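Local coordinates for 35 kDa hemin binding protein (Porphyromonas gingivalis, PDB 5Y1A) that probably binds hemin, carries a thioredoxin domain and a beta-sandwich domain, and is thought to be secreted by the type IX system, at residues A143-L149 with I264-E269. Numbering follows the deposited sequence.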
loop_
_atom_site.group_PDB
_atom_site.type_symbol
_atom_site.label_atom_id
_atom_site.label_comp_id
_atom_site.label_asym_id
_atom_site.label_seq_id
_atom_site.Cartn_x
_atom_site.Cartn_y
_atom_site.Cartn_z
ATOM N N ALA A 143 -18.199 14.270 1.556
ATOM C CA ALA A 143 -18.123 13.343 0.431
ATOM C C ALA A 143 -19.303 12.388 0.519
ATOM O O ALA A 143 -19.799 12.108 1.629
ATOM C CB ALA A 143 -16.800 12.585 0.489
ATOM N N PRO A 144 -19.795 11.899 -0.635
ATOM C CA PRO A 144 -20.924 10.968 -0.673
ATOM C C PRO A 144 -20.548 9.482 -0.529
ATOM O O PRO A 144 -21.359 8.627 -0.821
ATOM C CB PRO A 144 -21.514 11.235 -2.056
ATOM C CG PRO A 144 -20.328 11.521 -2.884
ATOM C CD PRO A 144 -19.399 12.320 -2.004
ATOM N N ALA A 145 -19.320 9.198 -0.091
ATOM C CA ALA A 145 -18.910 7.825 0.233
ATOM C C ALA A 145 -17.908 7.858 1.362
ATOM O O ALA A 145 -17.315 8.912 1.653
ATOM C CB ALA A 145 -18.323 7.115 -1.003
ATOM N N GLU A 146 -17.728 6.706 2.008
ATOM C CA GLU A 146 -16.726 6.563 3.052
ATOM C C GLU A 146 -16.177 5.152 2.933
ATOM O O GLU A 146 -16.898 4.221 2.526
ATOM C CB GLU A 146 -17.367 6.800 4.428
ATOM C CG GLU A 146 -16.569 6.389 5.640
ATOM C CD GLU A 146 -17.414 6.481 6.895
ATOM O OE1 GLU A 146 -17.990 5.444 7.316
ATOM O OE2 GLU A 146 -17.512 7.607 7.432
ATOM N N VAL A 147 -14.901 5.002 3.272
ATOM C CA VAL A 147 -14.301 3.673 3.323
ATOM C C VAL A 147 -13.382 3.570 4.524
ATOM O O VAL A 147 -12.526 4.446 4.758
ATOM C CB VAL A 147 -13.615 3.248 1.989
ATOM C CG1 VAL A 147 -12.567 4.254 1.556
ATOM C CG2 VAL A 147 -13.032 1.829 2.106
ATOM N N ASN A 148 -13.615 2.505 5.281
ATOM C CA ASN A 148 -12.915 2.208 6.526
ATOM C C ASN A 148 -12.102 0.941 6.311
ATOM O O ASN A 148 -12.536 0.036 5.594
ATOM C CB ASN A 148 -13.933 1.997 7.649
ATOM C CG ASN A 148 -14.800 3.230 7.885
ATOM O OD1 ASN A 148 -14.292 4.307 8.216
ATOM N ND2 ASN A 148 -16.097 3.082 7.668
ATOM N N LEU A 149 -10.946 0.872 6.969
ATOM C CA LEU A 149 -10.016 -0.234 6.775
ATOM C C LEU A 149 -9.729 -0.936 8.089
ATOM O O LEU A 149 -9.465 -0.282 9.124
ATOM C CB LEU A 149 -8.694 0.308 6.221
ATOM C CG LEU A 149 -8.567 0.702 4.755
ATOM C CD1 LEU A 149 -9.470 1.904 4.383
ATOM C CD2 LEU A 149 -7.113 1.022 4.496
ATOM N N ILE A 264 -13.727 9.528 -4.948
ATOM C CA ILE A 264 -14.844 10.030 -4.187
ATOM C C ILE A 264 -14.435 10.163 -2.700
ATOM O O ILE A 264 -14.674 11.218 -2.072
ATOM C CB ILE A 264 -16.054 9.109 -4.366
ATOM C CG1 ILE A 264 -16.508 9.113 -5.834
ATOM C CG2 ILE A 264 -17.228 9.558 -3.457
ATOM C CD1 ILE A 264 -17.326 7.845 -6.234
ATOM N N ASN A 265 -13.888 9.090 -2.128
ATOM C CA ASN A 265 -13.295 9.189 -0.796
ATOM C C ASN A 265 -12.281 8.080 -0.575
ATOM O O ASN A 265 -12.153 7.168 -1.398
ATOM C CB ASN A 265 -14.367 9.152 0.295
ATOM C CG ASN A 265 -14.010 10.020 1.499
ATOM O OD1 ASN A 265 -12.868 10.493 1.659
ATOM N ND2 ASN A 265 -14.990 10.232 2.357
ATOM N N ALA A 266 -11.544 8.172 0.527
ATOM C CA ALA A 266 -10.422 7.254 0.764
ATOM C C ALA A 266 -10.291 6.990 2.259
ATOM O O ALA A 266 -10.766 7.781 3.081
ATOM C CB ALA A 266 -9.161 7.891 0.284
ATOM N N GLY A 267 -9.604 5.902 2.589
ATOM C CA GLY A 267 -9.233 5.589 3.968
ATOM C C GLY A 267 -7.825 4.995 3.939
ATOM O O GLY A 267 -7.388 4.447 2.924
ATOM N N GLN A 268 -7.104 5.106 5.051
ATOM C CA GLN A 268 -5.721 4.615 5.091
ATOM C C GLN A 268 -5.339 4.236 6.506
ATOM O O GLN A 268 -5.683 4.941 7.467
ATOM C CB GLN A 268 -4.749 5.679 4.573
ATOM C CG GLN A 268 -3.300 5.226 4.516
ATOM C CD GLN A 268 -2.405 6.330 4.062
ATOM O OE1 GLN A 268 -2.409 6.706 2.888
ATOM N NE2 GLN A 268 -1.646 6.883 4.994
ATOM N N GLU A 269 -4.633 3.107 6.626
ATOM C CA GLU A 269 -4.179 2.636 7.931
ATOM C C GLU A 269 -2.757 2.086 7.818
ATOM O O GLU A 269 -2.331 1.654 6.728
ATOM C CB GLU A 269 -5.121 1.524 8.462
ATOM C CG GLU A 269 -6.589 1.948 8.761
ATOM C CD GLU A 269 -6.763 3.046 9.852
ATOM O OE1 GLU A 269 -5.827 3.332 10.634
ATOM O OE2 GLU A 269 -7.858 3.640 9.907
HETATM O O HOH W 1 -13.571 7.558 3.780
HETATM O O HOH W 2 -10.042 3.220 8.341
#
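The carboxamide of Asn265 lies between Ala143 CB on one face and a water on the other, while its edge is used for hydrogen bonding; the pyrrolidine ring of Pro144 offers CG and CD to Ile264 CG2. These groups close one end of a contact in the beta-sandwich domain, where strands 145-153 and 263-270 belong to different sheets yet run nearly parallel, their axes 14° apart. The pair illustrates how side chains and water can join strand edges when direct backbone pairing is absent. Asn265 ND2 gives Ala145 O a nearly straight bond of 2.8 Å, almost within the amide plane and 20° from the carbonyl plane. Its OD1 takes a weak bond from Ala266 N within its own strand. Further bonds from the amide to the backbone of Lys35 and Asn37 tie this end of the sandwich to strand 34-44 and fix the rotation of the group. Ile264 and Asn265 form a classic beta bulge opposite Val251. Ile264 CG2, anti to the backbone N, rests 3.6 Å from Ala145 CB, continuing the apolar patch begun at Pro144.

Farther along, Val147 CG1 lies between its own N and carbonyl carbon (chi1 56°), which brings it within 3.5 Å of Gly267 N. Leu149 presses CD1 onto the Gly267 peptide. One water accepts from Val147 N and donates to Ala266 O, spanning the strands; a second does likewise from Leu149 N, donating to Glu269 OE2 at 2.7 Å.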